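Local coordinates for protein SxtG (PDB 6U1R) that acts as an amidinotransferase in saxitoxin biosynthesis, probably transferring the amidino group through a covalent enzyme intermediate, as in related glycine amidinotransferases, at residues 49-54 and 128-133; 152-157 and 183-188; 187-192 and 205-210; 210-215 and 235-240; 216-221 and 231-236. All coordinates share one frame; numbering follows the deposited sequence.

Interaction 1: 49-54 and 128-133; sequences MLPALE and SGFCAA
Gly129 O, against which Met49 CB packs, is gripped twice: Ser128 OG donates to it in the carbonyl plane, on a lone pair (2.9 Å), and a water donates to it while also donating to Leu50 O, bridging two carbonyls. The direct polar link is Met49 N to Phe130 O, 2.9 Å long and fairly straight at 158°. Methionine suits this buried corner because its flexible thioether chain, bent at chi2 and chi3, folds back to lay CE against Ser128, 3.9 Å from CB of that serine. Phe130 starts away from 49-54, yet with CG anti to its backbone N (chi1 176°) the ring returns to it. Met49 O then sits at the ring's edge, 3.2 Å from Phe130 CD1, where the weakly positive C-H groups suit an oxygen. The rigid ring of Pro51 meets the same aromatic at a slant, CG lying 3.8 Å from Phe130 CE1, and Cys131 SG lies over the centre of one face. Gly78 N supplies Ser128 OG with a further bond. The contact thus joins the chain entering helix 53-57 to the loop between strand 125-126 and helix 135-138, while Leu50 packs on helix 63-72.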
# COMPACT_ATOMS: atom_id res chain seq x y z
N MET A 49 9.36 -20.51 7.58
CA MET A 49 8.22 -21.24 8.11
C MET A 49 7.44 -21.87 6.97
O MET A 49 7.30 -21.27 5.90
CB MET A 49 7.27 -20.31 8.90
CG MET A 49 7.97 -19.48 9.98
SD MET A 49 8.60 -20.48 11.33
CE MET A 49 7.08 -21.10 12.03
N LEU A 50 6.93 -23.08 7.18
CA LEU A 50 6.22 -23.77 6.12
C LEU A 50 5.00 -22.96 5.65
O LEU A 50 4.39 -22.22 6.44
CB LEU A 50 5.75 -25.15 6.60
CG LEU A 50 6.80 -26.22 6.89
CD1 LEU A 50 6.11 -27.49 7.41
CD2 LEU A 50 7.64 -26.51 5.64
N PRO A 51 4.62 -23.10 4.38
CA PRO A 51 3.36 -22.51 3.91
C PRO A 51 2.19 -23.03 4.72
O PRO A 51 2.20 -24.18 5.18
CB PRO A 51 3.26 -22.99 2.45
CG PRO A 51 4.59 -23.46 2.09
CD PRO A 51 5.25 -23.93 3.35
N ALA A 52 1.16 -22.20 4.85
CA ALA A 52 -0.08 -22.60 5.49
C ALA A 52 -1.03 -23.22 4.47
O ALA A 52 -1.15 -22.73 3.33
CB ALA A 52 -0.76 -21.39 6.14
N LEU A 53 -1.71 -24.28 4.90
CA LEU A 53 -2.58 -25.03 4.01
C LEU A 53 -3.80 -24.22 3.58
O LEU A 53 -4.28 -24.37 2.45
CB LEU A 53 -3.01 -26.33 4.71
CG LEU A 53 -3.73 -27.41 3.93
CD1 LEU A 53 -2.83 -27.96 2.81
CD2 LEU A 53 -4.16 -28.53 4.89
N GLU A 54 -4.31 -23.38 4.47
CA GLU A 54 -5.59 -22.71 4.25
C GLU A 54 -5.41 -21.21 4.25
O GLU A 54 -4.49 -20.69 4.89
CB GLU A 54 -6.62 -23.11 5.33
CG GLU A 54 -6.87 -24.60 5.47
CD GLU A 54 -8.01 -25.11 4.60
OE1 GLU A 54 -8.34 -26.32 4.69
OE2 GLU A 54 -8.58 -24.30 3.83
N SER A 128 2.09 -17.59 12.07
CA SER A 128 3.43 -17.18 11.65
C SER A 128 3.32 -16.53 10.27
O SER A 128 2.28 -16.58 9.61
CB SER A 128 4.40 -18.36 11.59
OG SER A 128 4.06 -19.24 10.52
N GLY A 129 4.42 -15.94 9.85
CA GLY A 129 4.61 -15.61 8.45
C GLY A 129 5.10 -16.81 7.66
O GLY A 129 4.94 -17.97 8.05
N PHE A 130 5.72 -16.50 6.50
CA PHE A 130 6.24 -17.51 5.59
C PHE A 130 7.75 -17.40 5.62
O PHE A 130 8.39 -17.96 6.54
CB PHE A 130 5.61 -17.32 4.19
CG PHE A 130 6.15 -18.26 3.10
CD1 PHE A 130 6.40 -19.60 3.36
CD2 PHE A 130 6.38 -17.79 1.80
CE1 PHE A 130 6.89 -20.45 2.37
CE2 PHE A 130 6.86 -18.65 0.78
CZ PHE A 130 7.11 -19.98 1.07
N CYS A 131 8.38 -16.64 4.72
CA CYS A 131 9.84 -16.54 4.63
C CYS A 131 10.18 -15.46 3.61
O CYS A 131 9.29 -14.87 2.97
CB CYS A 131 10.48 -17.89 4.27
SG CYS A 131 10.19 -18.48 2.59
N ALA A 132 11.47 -15.21 3.42
CA ALA A 132 11.93 -14.23 2.44
C ALA A 132 12.71 -14.90 1.31
O ALA A 132 13.65 -14.32 0.76
CB ALA A 132 12.77 -13.14 3.11
N ALA A 133 12.31 -16.11 0.93
CA ALA A 133 12.97 -16.84 -0.14
C ALA A 133 12.59 -16.33 -1.53
O ALA A 133 13.37 -16.52 -2.47
CB ALA A 133 12.65 -18.34 -0.02
O HOH W 1 3.41 -19.63 6.19

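Interaction 2: 152-157 and 183-188; sequences ADRNRY and PQLFDA
The guanidinium of Arg154 meets its partners at its edge, in plane: Leu185 O, Asp187 OD1 and a water. The ring of Tyr157 likewise has Pro183 O at its edge. An Asx turn, with Asp153 OD1 accepting from Asn155 N, begins the short 3-10 turn that carries Arg154. From there the arginine reaches across with an extended chain and grips one carbonyl side-on, through NE at 3.0 Å and NH2 at 2.8 Å from Leu185 O. Arg154 NH2 continues to Asp187 OD1 in a salt bridge of 3.0 Å, nearly straight at 172°, and the water links NH1 to the same carboxylate oxygen. Arginine suits the place because its coplanar N-H groups can serve a carbonyl and a carboxylate together, fixing the rotation of the guanidinium. Beneath this polar layer, Leu185 places CD1 between Arg154 CG and the Tyr157 ring and turns CD2 to Ala152. Its backbone N bonds Glu211, and Phe186 makes an edge-to-face contact with Trp161 of the second subunit, so these loops border the dimer interface. Tyr157 OH closes the far end, donating to Pro183 O at 2.7 Å, tilted somewhat from the carbonyl plane.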
# COMPACT_ATOMS: atom_id res chain seq x y z
N ALA A 152 -2.78 -11.96 -1.50
CA ALA A 152 -3.98 -12.63 -0.99
C ALA A 152 -3.68 -13.57 0.18
O ALA A 152 -4.59 -13.89 0.95
CB ALA A 152 -4.66 -13.42 -2.10
N ASP A 153 -2.43 -14.01 0.32
CA ASP A 153 -2.08 -14.97 1.36
C ASP A 153 -1.85 -14.24 2.68
O ASP A 153 -0.87 -13.50 2.85
CB ASP A 153 -0.85 -15.77 0.92
CG ASP A 153 -0.57 -16.95 1.84
OD1 ASP A 153 -0.84 -16.83 3.05
OD2 ASP A 153 -0.08 -17.99 1.34
N ARG A 154 -2.77 -14.45 3.63
CA ARG A 154 -2.70 -13.83 4.94
C ARG A 154 -1.34 -14.02 5.61
O ARG A 154 -0.85 -13.11 6.28
CB ARG A 154 -3.79 -14.39 5.85
CG ARG A 154 -5.20 -13.98 5.47
CD ARG A 154 -6.20 -14.86 6.22
NE ARG A 154 -7.57 -14.39 6.06
CZ ARG A 154 -8.65 -15.14 6.28
NH1 ARG A 154 -8.51 -16.43 6.64
NH2 ARG A 154 -9.86 -14.61 6.14
N ASN A 155 -0.73 -15.20 5.49
CA ASN A 155 0.54 -15.41 6.17
C ASN A 155 1.66 -14.56 5.60
O ASN A 155 2.72 -14.44 6.23
CB ASN A 155 0.93 -16.88 6.11
CG ASN A 155 -0.02 -17.76 6.88
OD1 ASN A 155 -1.06 -18.14 6.37
ND2 ASN A 155 0.32 -18.06 8.14
N ARG A 156 1.48 -13.98 4.42
CA ARG A 156 2.50 -13.16 3.78
C ARG A 156 2.25 -11.66 3.94
O ARG A 156 2.92 -10.85 3.31
CB ARG A 156 2.60 -13.55 2.29
CG ARG A 156 2.69 -15.06 2.08
CD ARG A 156 2.99 -15.44 0.64
NE ARG A 156 4.38 -15.16 0.27
CZ ARG A 156 4.92 -15.52 -0.88
NH1 ARG A 156 4.21 -16.18 -1.78
NH2 ARG A 156 6.20 -15.26 -1.12
N TYR A 157 1.34 -11.27 4.86
CA TYR A 157 0.92 -9.88 5.03
C TYR A 157 2.09 -8.94 5.32
O TYR A 157 2.04 -7.75 4.97
CB TYR A 157 -0.05 -9.81 6.20
CG TYR A 157 -1.20 -8.81 6.11
CD1 TYR A 157 -2.09 -8.84 5.04
CD2 TYR A 157 -1.44 -7.92 7.14
CE1 TYR A 157 -3.16 -7.97 5.01
CE2 TYR A 157 -2.49 -7.07 7.12
CZ TYR A 157 -3.37 -7.10 6.06
OH TYR A 157 -4.43 -6.21 6.09
N PRO A 183 -4.81 -5.30 1.44
CA PRO A 183 -6.15 -5.89 1.47
C PRO A 183 -6.56 -6.29 2.87
O PRO A 183 -5.74 -6.54 3.75
CB PRO A 183 -6.02 -7.12 0.55
CG PRO A 183 -4.56 -7.50 0.64
CD PRO A 183 -3.84 -6.16 0.73
N GLN A 184 -7.88 -6.36 3.07
CA GLN A 184 -8.47 -6.76 4.34
C GLN A 184 -8.36 -8.26 4.56
O GLN A 184 -8.19 -8.71 5.70
CB GLN A 184 -9.95 -6.34 4.40
CG GLN A 184 -10.18 -4.84 4.32
CD GLN A 184 -11.63 -4.44 4.54
OE1 GLN A 184 -12.50 -4.68 3.68
NE2 GLN A 184 -11.92 -3.87 5.69
N LEU A 185 -8.51 -9.04 3.48
CA LEU A 185 -8.42 -10.49 3.49
C LEU A 185 -9.47 -11.10 4.42
O LEU A 185 -9.21 -12.09 5.11
CB LEU A 185 -7.00 -10.95 3.84
CG LEU A 185 -5.90 -10.38 2.93
CD1 LEU A 185 -4.52 -11.01 3.24
CD2 LEU A 185 -6.25 -10.59 1.47
N PHE A 186 -10.67 -10.52 4.39
CA PHE A 186 -11.83 -11.16 4.99
C PHE A 186 -12.11 -12.51 4.32
O PHE A 186 -11.68 -12.80 3.19
CB PHE A 186 -13.08 -10.27 4.84
CG PHE A 186 -13.06 -9.01 5.66
CD1 PHE A 186 -12.04 -8.70 6.56
CD2 PHE A 186 -14.11 -8.11 5.54
CE1 PHE A 186 -12.08 -7.53 7.31
CE2 PHE A 186 -14.16 -6.95 6.29
CZ PHE A 186 -13.15 -6.66 7.18
N ASP A 187 -12.92 -13.33 5.00
CA ASP A 187 -13.34 -14.59 4.40
C ASP A 187 -13.98 -14.39 3.03
O ASP A 187 -13.88 -15.27 2.18
CB ASP A 187 -14.33 -15.32 5.32
CG ASP A 187 -13.66 -15.99 6.51
OD1 ASP A 187 -12.41 -16.04 6.59
OD2 ASP A 187 -14.41 -16.49 7.37
N ALA A 188 -14.62 -13.23 2.80
CA ALA A 188 -15.28 -12.98 1.51
C ALA A 188 -14.32 -12.99 0.32
O ALA A 188 -14.78 -13.09 -0.83
CB ALA A 188 -16.02 -11.65 1.55
O HOH W 2 -10.73 -18.34 7.09

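Interaction 3: 187-192 and 205-210; sequences DAQYDF and FVVTEF
Gln189 swings its CG anti to the backbone N (chi1 -176°) and then bends at chi2 (60°), which turns its amide back toward Phe210: OE1 comes to the edge of that ring, near its plane, 3.3 Å from Phe210 CB. The same oxygen is held by Glu211 N. A face of the ring takes Ala188 CB in a CH-pi contact, the methyl carbon 4.0 Å from the Phe210 centroid; a small alanine allows so close an approach. Phe210 also makes a cation-pi contact with Lys168 of the second subunit. Thr208 uses both its branches. Its OG1 donates to Ala188 O at 2.7 Å, in the carbonyl plane and on a lone pair, and accepts from Phe210 N to make an ST turn, while CG2 packs 3.7 Å from Tyr190 C. Threonine suits the site because its hydroxyl both donates and accepts while the methyl packs on the Tyr190 backbone. The backbones join through Thr208 N to Gln189 O, 3.0 Å, and Asp191 N to Val206 O, 2.8 Å. These bonds flank Tyr190 and Val207, a non-hydrogen-bonded antiparallel pair: a single beta bridge closing the neck of the loop between the segments.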
# COMPACT_ATOMS: atom_id res chain seq x y z
N ASP A 187 -12.92 -13.33 5.00
CA ASP A 187 -13.34 -14.59 4.40
C ASP A 187 -13.98 -14.39 3.03
O ASP A 187 -13.88 -15.27 2.18
CB ASP A 187 -14.33 -15.32 5.32
CG ASP A 187 -13.66 -15.99 6.51
OD1 ASP A 187 -12.41 -16.04 6.59
OD2 ASP A 187 -14.41 -16.49 7.37
N ALA A 188 -14.62 -13.23 2.80
CA ALA A 188 -15.28 -12.98 1.51
C ALA A 188 -14.32 -12.99 0.32
O ALA A 188 -14.78 -13.09 -0.83
CB ALA A 188 -16.02 -11.65 1.55
N GLN A 189 -13.01 -12.87 0.55
CA GLN A 189 -12.01 -12.90 -0.51
C GLN A 189 -11.75 -14.32 -1.03
O GLN A 189 -11.06 -14.48 -2.04
CB GLN A 189 -10.71 -12.26 0.00
CG GLN A 189 -9.57 -12.14 -1.04
CD GLN A 189 -9.93 -11.30 -2.25
OE1 GLN A 189 -10.92 -10.57 -2.24
NE2 GLN A 189 -9.11 -11.40 -3.31
N TYR A 190 -12.32 -15.35 -0.40
CA TYR A 190 -12.03 -16.73 -0.75
C TYR A 190 -13.33 -17.51 -0.94
O TYR A 190 -14.29 -17.31 -0.20
CB TYR A 190 -11.17 -17.40 0.34
CG TYR A 190 -10.03 -16.54 0.83
CD1 TYR A 190 -8.89 -16.37 0.07
CD2 TYR A 190 -10.10 -15.90 2.06
CE1 TYR A 190 -7.83 -15.56 0.52
CE2 TYR A 190 -9.07 -15.10 2.52
CZ TYR A 190 -7.93 -14.93 1.74
OH TYR A 190 -6.92 -14.12 2.22
N ASP A 191 -13.33 -18.40 -1.93
CA ASP A 191 -14.48 -19.25 -2.25
C ASP A 191 -14.36 -20.52 -1.43
O ASP A 191 -13.62 -21.44 -1.78
CB ASP A 191 -14.52 -19.54 -3.75
CG ASP A 191 -15.67 -20.44 -4.15
OD1 ASP A 191 -16.44 -20.88 -3.27
OD2 ASP A 191 -15.78 -20.73 -5.36
N PHE A 192 -15.10 -20.59 -0.32
CA PHE A 192 -14.97 -21.78 0.51
C PHE A 192 -15.74 -22.97 -0.03
O PHE A 192 -15.66 -24.06 0.55
CB PHE A 192 -15.40 -21.45 1.94
CG PHE A 192 -14.40 -20.61 2.68
CD1 PHE A 192 -13.30 -21.20 3.29
CD2 PHE A 192 -14.52 -19.23 2.72
CE1 PHE A 192 -12.35 -20.43 3.96
CE2 PHE A 192 -13.58 -18.45 3.40
CZ PHE A 192 -12.50 -19.05 4.02
N PHE A 205 -10.53 -20.16 -9.94
CA PHE A 205 -9.56 -20.15 -8.85
C PHE A 205 -10.25 -19.78 -7.55
O PHE A 205 -11.41 -19.34 -7.54
CB PHE A 205 -8.41 -19.19 -9.17
CG PHE A 205 -7.76 -19.50 -10.46
CD1 PHE A 205 -6.92 -20.59 -10.58
CD2 PHE A 205 -8.03 -18.73 -11.58
CE1 PHE A 205 -6.34 -20.90 -11.78
CE2 PHE A 205 -7.45 -19.05 -12.80
CZ PHE A 205 -6.61 -20.13 -12.89
N VAL A 206 -9.52 -19.93 -6.44
CA VAL A 206 -10.12 -19.82 -5.11
C VAL A 206 -10.41 -18.37 -4.71
O VAL A 206 -11.34 -18.12 -3.93
CB VAL A 206 -9.25 -20.53 -4.06
CG1 VAL A 206 -7.95 -19.81 -3.85
CG2 VAL A 206 -10.00 -20.70 -2.75
N VAL A 207 -9.63 -17.38 -5.19
CA VAL A 207 -9.93 -16.00 -4.81
C VAL A 207 -11.17 -15.52 -5.55
O VAL A 207 -11.46 -15.94 -6.69
CB VAL A 207 -8.75 -15.04 -5.04
CG1 VAL A 207 -7.70 -15.18 -3.94
CG2 VAL A 207 -8.17 -15.19 -6.41
N THR A 208 -11.90 -14.63 -4.89
CA THR A 208 -13.12 -14.02 -5.39
C THR A 208 -12.79 -12.63 -5.94
O THR A 208 -11.62 -12.28 -6.11
CB THR A 208 -14.17 -13.90 -4.28
OG1 THR A 208 -13.71 -12.93 -3.32
CG2 THR A 208 -14.39 -15.23 -3.59
N GLU A 209 -13.83 -11.83 -6.18
CA GLU A 209 -13.67 -10.43 -6.59
C GLU A 209 -14.06 -9.46 -5.48
O GLU A 209 -14.51 -8.34 -5.74
CB GLU A 209 -14.48 -10.16 -7.86
CG GLU A 209 -13.98 -10.94 -9.09
CD GLU A 209 -12.55 -10.60 -9.49
OE1 GLU A 209 -12.14 -9.43 -9.32
OE2 GLU A 209 -11.84 -11.50 -9.99
N PHE A 210 -13.86 -9.85 -4.22
CA PHE A 210 -14.20 -8.98 -3.10
C PHE A 210 -13.31 -7.73 -3.07
O PHE A 210 -13.80 -6.62 -2.86
CB PHE A 210 -14.11 -9.80 -1.82
CG PHE A 210 -14.09 -9.00 -0.56
CD1 PHE A 210 -15.25 -8.41 -0.07
CD2 PHE A 210 -12.92 -8.88 0.17
CE1 PHE A 210 -15.23 -7.68 1.10
CE2 PHE A 210 -12.89 -8.16 1.33
CZ PHE A 210 -14.05 -7.56 1.81
O HOH W 3 -14.15 -19.61 -7.67

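Interaction 4: 210-215 and 235-240; sequences FEPTFD and NSLGIE
Residues 211-215 run extended past the first turn of helix 236-245, with Pro212 and Gly238 only 4.1 Å apart between their CA atoms. Asn235 N donates to Thr213 O at 3.2 Å, and Gly238 CA makes a C-H contact with the same carbonyl. Glycine fits here because a side chain at that position would run into Thr213 O. Asn235 then spends its whole amide on the junction. With chi1 at 64°, ND2 reaches Glu211 O, 2.8 Å away and nearly straight at 168°; it also hydrogen-bonds Thr208 O. OD1 accepts from Thr213 N at 3.2 Å and from Gly238 N at 2.9 Å, the two donors arriving from opposite faces of the amide plane. Asparagine suits the site by offering donor and acceptor on one short stem. Alongside, Leu237 lays CB on Pro212 CA, 3.7 Å away. This helix N-cap extends to a neighbouring extended segment, tying down by three hydrogen bonds the chain that leads to Asp215, a predicted active-site residue hydrogen-bonded to His264.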
# COMPACT_ATOMS: atom_id res chain seq x y z
N PHE A 210 -13.86 -9.85 -4.22
CA PHE A 210 -14.20 -8.98 -3.10
C PHE A 210 -13.31 -7.73 -3.07
O PHE A 210 -13.80 -6.62 -2.86
CB PHE A 210 -14.11 -9.80 -1.82
CG PHE A 210 -14.09 -9.00 -0.56
CD1 PHE A 210 -15.25 -8.41 -0.07
CD2 PHE A 210 -12.92 -8.88 0.17
CE1 PHE A 210 -15.23 -7.68 1.10
CE2 PHE A 210 -12.89 -8.16 1.33
CZ PHE A 210 -14.05 -7.56 1.81
N GLU A 211 -12.00 -7.89 -3.26
CA GLU A 211 -11.08 -6.76 -3.20
C GLU A 211 -9.86 -7.05 -4.07
O GLU A 211 -9.60 -8.20 -4.41
CB GLU A 211 -10.65 -6.47 -1.76
CG GLU A 211 -9.70 -7.50 -1.21
CD GLU A 211 -9.50 -7.37 0.27
OE1 GLU A 211 -9.55 -6.22 0.80
OE2 GLU A 211 -9.31 -8.42 0.90
N PRO A 212 -9.08 -6.02 -4.41
CA PRO A 212 -7.92 -6.23 -5.30
C PRO A 212 -6.81 -7.02 -4.61
O PRO A 212 -6.31 -6.60 -3.56
CB PRO A 212 -7.45 -4.80 -5.62
CG PRO A 212 -8.57 -3.90 -5.27
CD PRO A 212 -9.40 -4.59 -4.23
N THR A 213 -6.39 -8.14 -5.22
CA THR A 213 -5.21 -8.88 -4.78
C THR A 213 -4.41 -9.34 -5.99
O THR A 213 -4.97 -9.71 -7.03
CB THR A 213 -5.53 -10.11 -3.88
OG1 THR A 213 -6.39 -11.05 -4.56
CG2 THR A 213 -6.18 -9.69 -2.58
N PHE A 214 -3.09 -9.28 -5.85
CA PHE A 214 -2.21 -9.95 -6.81
C PHE A 214 -0.85 -10.19 -6.17
O PHE A 214 -0.44 -9.49 -5.24
CB PHE A 214 -2.05 -9.15 -8.12
CG PHE A 214 -1.31 -7.84 -8.00
CD1 PHE A 214 0.08 -7.81 -8.04
CD2 PHE A 214 -1.99 -6.63 -7.88
CE1 PHE A 214 0.76 -6.62 -7.95
CE2 PHE A 214 -1.31 -5.42 -7.80
CZ PHE A 214 0.07 -5.41 -7.84
N ASP A 215 -0.18 -11.23 -6.67
CA ASP A 215 1.23 -11.47 -6.42
C ASP A 215 2.02 -10.95 -7.62
O ASP A 215 1.62 -11.14 -8.78
CB ASP A 215 1.54 -12.96 -6.26
CG ASP A 215 1.17 -13.51 -4.88
OD1 ASP A 215 0.38 -12.87 -4.16
OD2 ASP A 215 1.68 -14.60 -4.54
N ASN A 235 -6.69 -11.81 -8.78
CA ASN A 235 -8.03 -11.72 -9.34
C ASN A 235 -8.15 -10.56 -10.32
O ASN A 235 -7.18 -9.84 -10.62
CB ASN A 235 -9.08 -11.61 -8.22
CG ASN A 235 -8.96 -10.36 -7.37
OD1 ASN A 235 -8.08 -9.51 -7.58
ND2 ASN A 235 -9.83 -10.23 -6.39
N SER A 236 -9.34 -10.41 -10.89
CA SER A 236 -9.54 -9.40 -11.93
C SER A 236 -9.38 -7.99 -11.35
O SER A 236 -8.84 -7.11 -12.02
CB SER A 236 -10.91 -9.56 -12.60
OG SER A 236 -10.97 -10.74 -13.39
N LEU A 237 -9.83 -7.77 -10.12
CA LEU A 237 -9.67 -6.45 -9.50
C LEU A 237 -8.19 -6.11 -9.33
O LEU A 237 -7.79 -4.94 -9.48
CB LEU A 237 -10.36 -6.40 -8.13
CG LEU A 237 -11.88 -6.15 -8.06
CD1 LEU A 237 -12.31 -6.04 -6.58
CD2 LEU A 237 -12.29 -4.92 -8.83
N GLY A 238 -7.37 -7.09 -8.96
CA GLY A 238 -5.95 -6.84 -8.81
C GLY A 238 -5.29 -6.48 -10.13
O GLY A 238 -4.47 -5.56 -10.20
N ILE A 239 -5.65 -7.21 -11.20
CA ILE A 239 -5.13 -6.88 -12.53
C ILE A 239 -5.59 -5.50 -12.94
O ILE A 239 -4.80 -4.70 -13.48
CB ILE A 239 -5.58 -7.95 -13.54
CG1 ILE A 239 -4.92 -9.29 -13.26
CG2 ILE A 239 -5.30 -7.52 -14.97
CD1 ILE A 239 -5.57 -10.44 -13.96
N GLU A 240 -6.88 -5.20 -12.71
CA GLU A 240 -7.43 -3.89 -13.04
C GLU A 240 -6.72 -2.78 -12.27
O GLU A 240 -6.45 -1.69 -12.82
CB GLU A 240 -8.94 -3.85 -12.74
CG GLU A 240 -9.65 -2.59 -13.25
CD GLU A 240 -11.11 -2.44 -12.79
OE1 GLU A 240 -11.60 -3.22 -11.94
OE2 GLU A 240 -11.77 -1.50 -13.29

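Interaction 5: 216-221 and 231-236; sequences AADFVR and SHVTNS
Asp218 and Thr234 approach from opposite directions and meet at their polar ends, OD2 to OG1 at 2.7 Å. The threonine hydroxyl reaches the carboxylate oxygen on its anti side, 21° out of plane, whereas Ser231 OG, also 2.7 Å from Asp218 OD2, comes from above the carboxylate plane. Two short bonds therefore hold one oxygen, and Gln229 NE2 holds OD1, fixing the rotation of the group. Val233 CG2 lies 3.5 Å from Asp218 OD2, an apolar neighbour to this oxygen. Threonine suits its place by its two branches: with OG1 beside the backbone N (chi1 -67°), Thr234 CG2 is carried across to the ring that also packs on helix 236-245, meeting it obliquely 4.2 Å from Phe219 CZ. Serine is small enough to turn back on its own backbone, and Ser231 OG accepts from Val233 N at 3.1 Å and from Thr234 N at 3.2 Å, an ST turn and an ST motif together. Thr234 OG1 also bonds the N of Asp215, a predicted active-site residue. Since each hydroxyl gives its proton to Asp218, its lone pairs are left to take backbone N-H groups, so one buried carboxylate is tied to the turn through both hydroxyls.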
# COMPACT_ATOMS: atom_id res chain seq x y z
N ALA A 216 3.17 -10.33 -7.35
CA ALA A 216 3.93 -9.75 -8.44
C ALA A 216 4.41 -10.81 -9.41
O ALA A 216 4.55 -10.55 -10.61
CB ALA A 216 5.11 -8.96 -7.87
N ALA A 217 4.63 -12.03 -8.93
CA ALA A 217 5.17 -13.08 -9.79
C ALA A 217 4.11 -13.70 -10.69
O ALA A 217 4.45 -14.61 -11.47
CB ALA A 217 5.83 -14.15 -8.94
N ASP A 218 2.86 -13.24 -10.65
CA ASP A 218 1.90 -13.59 -11.70
C ASP A 218 2.05 -12.71 -12.95
O ASP A 218 1.21 -12.81 -13.86
CB ASP A 218 0.45 -13.49 -11.17
CG ASP A 218 -0.02 -14.78 -10.51
OD1 ASP A 218 0.29 -15.86 -11.07
OD2 ASP A 218 -0.67 -14.70 -9.45
N PHE A 219 3.11 -11.89 -13.01
CA PHE A 219 3.38 -11.01 -14.15
C PHE A 219 4.83 -11.14 -14.60
O PHE A 219 5.74 -11.36 -13.78
CB PHE A 219 3.09 -9.55 -13.79
CG PHE A 219 1.68 -9.32 -13.34
CD1 PHE A 219 1.33 -9.49 -12.01
CD2 PHE A 219 0.70 -8.96 -14.25
CE1 PHE A 219 0.04 -9.30 -11.60
CE2 PHE A 219 -0.61 -8.76 -13.82
CZ PHE A 219 -0.94 -8.94 -12.50
N VAL A 220 5.05 -11.02 -15.92
CA VAL A 220 6.39 -10.91 -16.49
C VAL A 220 6.42 -9.69 -17.40
O VAL A 220 5.40 -9.29 -17.97
CB VAL A 220 6.82 -12.18 -17.25
CG1 VAL A 220 7.21 -13.26 -16.27
CG2 VAL A 220 5.71 -12.67 -18.18
N ARG A 221 7.61 -9.08 -17.54
CA ARG A 221 7.75 -7.72 -18.07
C ARG A 221 8.48 -7.69 -19.41
O ARG A 221 9.61 -8.18 -19.51
CB ARG A 221 8.51 -6.86 -17.06
CG ARG A 221 7.72 -6.61 -15.73
CD ARG A 221 8.59 -6.11 -14.58
NE ARG A 221 9.69 -7.04 -14.42
CZ ARG A 221 10.98 -6.72 -14.40
NH1 ARG A 221 11.38 -5.44 -14.42
NH2 ARG A 221 11.87 -7.70 -14.35
N SER A 231 -5.03 -16.31 -11.11
CA SER A 231 -4.48 -17.47 -10.41
C SER A 231 -5.22 -17.63 -9.09
O SER A 231 -6.18 -16.93 -8.81
CB SER A 231 -2.98 -17.31 -10.16
OG SER A 231 -2.78 -16.34 -9.17
N HIS A 232 -4.74 -18.56 -8.25
CA HIS A 232 -5.32 -18.68 -6.92
C HIS A 232 -5.05 -17.49 -6.02
O HIS A 232 -5.65 -17.43 -4.94
CB HIS A 232 -4.86 -19.96 -6.26
CG HIS A 232 -5.48 -21.18 -6.87
ND1 HIS A 232 -6.84 -21.39 -6.87
CD2 HIS A 232 -4.94 -22.23 -7.54
CE1 HIS A 232 -7.12 -22.52 -7.48
NE2 HIS A 232 -5.98 -23.06 -7.89
N VAL A 233 -4.20 -16.53 -6.41
CA VAL A 233 -3.98 -15.34 -5.60
C VAL A 233 -4.24 -14.02 -6.34
O VAL A 233 -4.39 -12.99 -5.68
CB VAL A 233 -2.56 -15.32 -4.99
CG1 VAL A 233 -2.36 -16.52 -4.08
CG2 VAL A 233 -1.50 -15.27 -6.08
N THR A 234 -4.32 -14.02 -7.67
CA THR A 234 -4.47 -12.79 -8.45
C THR A 234 -5.85 -12.80 -9.11
O THR A 234 -6.16 -13.72 -9.88
CB THR A 234 -3.37 -12.68 -9.51
OG1 THR A 234 -2.10 -12.51 -8.86
CG2 THR A 234 -3.61 -11.49 -10.43
N ASN A 235 -6.69 -11.81 -8.78
CA ASN A 235 -8.03 -11.72 -9.34
C ASN A 235 -8.15 -10.56 -10.32
O ASN A 235 -7.18 -9.84 -10.62
CB ASN A 235 -9.08 -11.61 -8.22
CG ASN A 235 -8.96 -10.36 -7.37
OD1 ASN A 235 -8.08 -9.51 -7.58
ND2 ASN A 235 -9.83 -10.23 -6.39
N SER A 236 -9.34 -10.41 -10.89
CA SER A 236 -9.54 -9.40 -11.93
C SER A 236 -9.38 -7.99 -11.35
O SER A 236 -8.84 -7.11 -12.02
CB SER A 236 -10.91 -9.56 -12.60
OG SER A 236 -10.97 -10.74 -13.39

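From the N terminus, interaction 1 closes the longest excursion, bringing 128-133 back to the chain that enters helix 53-57. Interaction 2 follows in series, joining the loops before helix 164-172 and after strand 176-179; Asn155 reaches back to Ser128. Interaction 3 starts where interaction 2 ends, sharing Asp187 and Ala188, and closes a short loop. At Phe210 it hands over to interaction 4, inside which interaction 5 nests: 216-221, which begins the hairpin of strands 219-222 and 225-229, is joined to 231-236 just after it, and the two contacts share Asn235 and Ser236. None cross. Together they tie the long loop beside the second subunit to helix 236-245 and the chain around Asp215.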